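UV damage endonuclease (Sulfolobus acidocaldarius, PDB 3TC3) is a manganese-binding, TIM-barrel endonuclease of DNA repair that probably cuts DNA at ultraviolet-induced and other lesions. Local coordinates at residues L174-I178 against W208-T213. Numbering follows the deposited sequence.
Sequences LNRFI and WISERT
The carbonyl oxygen Ile209 O is gripped from opposite faces of its plane, by Thr213 OG1 at 2.8 Å and by the backbone atom Arg212 N. Threonine suits this place: its hydroxyl bonds the carbonyl of the residue four positions back and also the backbone N of Ile215, while its methyl, Thr213 CG2, turns to the neighbouring helix and meets Ile178 CG1 at 4.0 Å. Ile178 is a knob in a hole formed by Trp208, Ile209, Arg212 and Thr213. With CG1 beside the backbone N (chi1 -70°) and the chain extended beyond it, the side chain carries its terminal methyl, Ile178 CD1, to within 3.6 Å of Trp208 CZ3, and that same methyl also touches the aliphatic start of Arg212. Arginine can serve two needs here: its CB and CD pack against the isoleucine, while the guanidinium lies nearly parallel over one face of the indole, offset toward the rim near Trp208 NE1, and sends NH1 to Trp208 O (2.9 Å), in the carbonyl plane and on a lone pair. The six-membered part of the indole rests against Leu174 CB and CD1. At its rim Asn175 OD1 lies 3.5 Å from Trp208 CH2, near the ring plane, with the amide turned 75° from it; a polar residue fits this exposed margin. Deeper in, branched and flat apolar groups interlock: Ile209 CD1 reaches Leu174 CD2 at 3.6 Å, and Ile209 CG2 lies beside Phe177 CD1 and CE1. Helices 170-181 and 203-213 thus pack side by side, their short segments crossing at -34° with axes 10.5 Å apart, as outer helices of the TIM barrel, following strands 158-162 and 192-195; beneath them Phe177 and Ile209 both rest on Ile194 of the latter strand, which ends at the manganese ligand Glu195.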
ATOM      1  N   LEU A 174      12.312  -3.544 -17.236  1.00 15.90           N
ATOM      2  CA  LEU A 174      12.604  -4.377 -16.045  1.00 15.27           C
ATOM      3  C   LEU A 174      14.060  -4.177 -15.536  1.00 14.58           C
ATOM      4  O   LEU A 174      14.306  -4.103 -14.301  1.00 14.20           O
ATOM      5  CB  LEU A 174      12.367  -5.930 -16.298  1.00 15.58           C
ATOM      6  CG  LEU A 174      10.918  -6.202 -16.661  1.00 16.26           C
ATOM      7  CD1 LEU A 174      10.837  -7.715 -17.006  1.00 18.85           C
ATOM      8  CD2 LEU A 174       9.992  -5.903 -15.478  1.00 16.13           C
ATOM      9  N   ASN A 175      15.014  -4.114 -16.492  1.00 16.72           N
ATOM     10  CA  ASN A 175      16.374  -3.951 -16.070  1.00 18.59           C
ATOM     11  C   ASN A 175      16.633  -2.541 -15.518  1.00 15.84           C
ATOM     12  O   ASN A 175      17.357  -2.455 -14.512  1.00 16.20           O
ATOM     13  CB  ASN A 175      17.279  -4.353 -17.215  1.00 23.65           C
ATOM     14  CG  ASN A 175      17.430  -5.913 -17.271  1.00 27.51           C
ATOM     15  OD1 ASN A 175      17.752  -6.597 -16.233  1.00 30.49           O
ATOM     16  ND2 ASN A 175      17.156  -6.468 -18.412  1.00 33.74           N
ATOM     17  N   ARG A 176      15.956  -1.529 -16.056  1.00 15.61           N
ATOM     18  CA  ARG A 176      16.075  -0.159 -15.473  1.00 14.85           C
ATOM     19  C   ARG A 176      15.478  -0.180 -14.040  1.00 12.75           C
ATOM     20  O   ARG A 176      16.047   0.437 -13.118  1.00 12.97           O
ATOM     21  CB  ARG A 176      15.301   0.936 -16.221  1.00 16.68           C
ATOM     22  CG  ARG A 176      15.921   1.265 -17.601  1.00 18.27           C
ATOM     23  CD  ARG A 176      15.369   2.640 -18.121  1.00 18.47           C
ATOM     24  NE  ARG A 176      13.899   2.754 -18.023  1.00 19.84           N
ATOM     25  CZ  ARG A 176      13.055   2.218 -18.889  1.00 18.56           C
ATOM     26  NH1 ARG A 176      13.518   1.565 -19.996  1.00 21.22           N
ATOM     27  NH2 ARG A 176      11.757   2.324 -18.691  1.00 18.97           N
ATOM     28  N   PHE A 177      14.408  -0.941 -13.837  1.00 12.27           N
ATOM     29  CA  PHE A 177      13.887  -0.961 -12.464  1.00 11.58           C
ATOM     30  C   PHE A 177      14.918  -1.530 -11.503  1.00 10.86           C
ATOM     31  O   PHE A 177      15.126  -1.033 -10.405  1.00 10.25           O
ATOM     32  CB  PHE A 177      12.617  -1.796 -12.442  1.00 11.60           C
ATOM     33  CG  PHE A 177      12.007  -1.888 -11.060  1.00 11.11           C
ATOM     34  CD1 PHE A 177      12.487  -2.820 -10.093  1.00 11.80           C
ATOM     35  CD2 PHE A 177      10.937  -1.051 -10.732  1.00 12.36           C
ATOM     36  CE1 PHE A 177      11.933  -2.804  -8.840  1.00 11.17           C
ATOM     37  CE2 PHE A 177      10.409  -1.044  -9.423  1.00 10.48           C
ATOM     38  CZ  PHE A 177      10.879  -1.964  -8.476  1.00 11.41           C
ATOM     39  N   ILE A 178      15.452  -2.697 -11.866  1.00 11.68           N
ATOM     40  CA  ILE A 178      16.461  -3.377 -11.015  1.00 11.79           C
ATOM     41  C   ILE A 178      17.719  -2.470 -10.773  1.00 13.19           C
ATOM     42  O   ILE A 178      18.156  -2.355  -9.604  1.00 12.50           O
ATOM     43  CB  ILE A 178      16.883  -4.704 -11.641  1.00 12.44           C
ATOM     44  CG1 ILE A 178      15.688  -5.686 -11.542  1.00 12.62           C
ATOM     45  CG2 ILE A 178      18.115  -5.278 -10.885  1.00 13.82           C
ATOM     46  CD1 ILE A 178      15.913  -7.015 -12.284  1.00 14.12           C
ATOM     47  N   TRP A 208      10.024 -12.064 -12.045  1.00 12.58           N
ATOM     48  CA  TRP A 208      11.374 -11.999 -12.680  1.00 13.28           C
ATOM     49  C   TRP A 208      12.207 -11.006 -11.917  1.00 12.41           C
ATOM     50  O   TRP A 208      13.413 -11.220 -11.673  1.00 13.40           O
ATOM     51  CB  TRP A 208      11.156 -11.625 -14.134  1.00 14.65           C
ATOM     52  CG  TRP A 208      12.399 -11.761 -14.978  1.00 15.79           C
ATOM     53  CD1 TRP A 208      12.820 -12.890 -15.687  1.00 15.92           C
ATOM     54  CD2 TRP A 208      13.435 -10.755 -15.193  1.00 16.48           C
ATOM     55  NE1 TRP A 208      13.990 -12.630 -16.347  1.00 17.87           N
ATOM     56  CE2 TRP A 208      14.398 -11.375 -16.125  1.00 16.06           C
ATOM     57  CE3 TRP A 208      13.626  -9.404 -14.794  1.00 17.04           C
ATOM     58  CZ2 TRP A 208      15.561 -10.689 -16.540  1.00 18.50           C
ATOM     59  CZ3 TRP A 208      14.790  -8.717 -15.281  1.00 19.13           C
ATOM     60  CH2 TRP A 208      15.682  -9.359 -16.135  1.00 18.19           C
ATOM     61  N   ILE A 209      11.610  -9.852 -11.567  1.00 12.01           N
ATOM     62  CA  ILE A 209      12.291  -8.862 -10.754  1.00 12.00           C
ATOM     63  C   ILE A 209      12.643  -9.446  -9.385  1.00 11.68           C
ATOM     64  O   ILE A 209      13.802  -9.294  -8.952  1.00 10.96           O
ATOM     65  CB  ILE A 209      11.469  -7.555 -10.616  1.00 12.32           C
ATOM     66  CG1 ILE A 209      11.361  -6.835 -11.965  1.00 13.36           C
ATOM     67  CG2 ILE A 209      12.101  -6.687  -9.469  1.00 11.87           C
ATOM     68  CD1 ILE A 209      10.445  -5.608 -11.892  1.00 14.31           C
ATOM     69  N   SER A 210      11.680 -10.070  -8.705  1.00 11.93           N
ATOM     70  CA  SER A 210      11.922 -10.575  -7.360  1.00 12.12           C
ATOM     71  C   SER A 210      13.063 -11.550  -7.330  1.00 13.07           C
ATOM     72  O   SER A 210      13.868 -11.524  -6.382  1.00 13.83           O
ATOM     73  CB  SER A 210      10.639 -11.249  -6.838  1.00 12.49           C
ATOM     74  OG  SER A 210      10.771 -11.626  -5.476  1.00 13.76           O
ATOM     75  N   GLU A 211      13.167 -12.441  -8.340  1.00 13.61           N
ATOM     76  CA  GLU A 211      14.191 -13.468  -8.333  1.00 15.45           C
ATOM     77  C   GLU A 211      15.600 -12.847  -8.276  1.00 14.05           C
ATOM     78  O   GLU A 211      16.499 -13.452  -7.694  1.00 16.23           O
ATOM     79  CB  GLU A 211      14.047 -14.346  -9.596  1.00 18.04           C
ATOM     80  CG  GLU A 211      15.049 -15.397  -9.658  1.00 25.45           C
ATOM     81  CD  GLU A 211      14.547 -16.637  -8.946  1.00 33.32           C
ATOM     82  OE1 GLU A 211      13.366 -16.623  -8.491  1.00 37.46           O
ATOM     83  OE2 GLU A 211      15.323 -17.612  -8.849  1.00 40.49           O
ATOM     84  N   ARG A 212      15.748 -11.662  -8.854  1.00 12.69           N
ATOM     85  CA  ARG A 212      17.071 -10.966  -8.975  1.00 12.84           C
ATOM     86  C   ARG A 212      17.261  -9.922  -7.894  1.00 12.16           C
ATOM     87  O   ARG A 212      18.363  -9.294  -7.868  1.00 13.54           O
ATOM     88  CB  ARG A 212      17.124 -10.368 -10.397  1.00 13.48           C
ATOM     89  CG  ARG A 212      17.287 -11.481 -11.410  1.00 14.16           C
ATOM     90  CD  ARG A 212      16.721 -10.968 -12.791  1.00 14.34           C
ATOM     91  NE  ARG A 212      16.868 -12.036 -13.730  1.00 15.59           N
ATOM     92  CZ  ARG A 212      16.119 -13.119 -13.834  1.00 15.17           C
ATOM     93  NH1 ARG A 212      15.017 -13.263 -13.041  1.00 15.82           N
ATOM     94  NH2 ARG A 212      16.415 -14.097 -14.711  1.00 16.98           N
ATOM     95  N   THR A 213      16.296  -9.747  -6.978  1.00 11.72           N
ATOM     96  CA  THR A 213      16.388  -8.611  -6.034  1.00 11.88           C
ATOM     97  C   THR A 213      15.992  -8.988  -4.617  1.00 12.37           C
ATOM     98  O   THR A 213      16.304  -8.176  -3.705  1.00 12.88           O
ATOM     99  CB  THR A 213      15.466  -7.435  -6.400  1.00 12.09           C
ATOM    100  OG1 THR A 213      14.136  -7.941  -6.570  1.00 11.81           O
ATOM    101  CG2 THR A 213      15.955  -6.813  -7.705  1.00 11.94           C
TER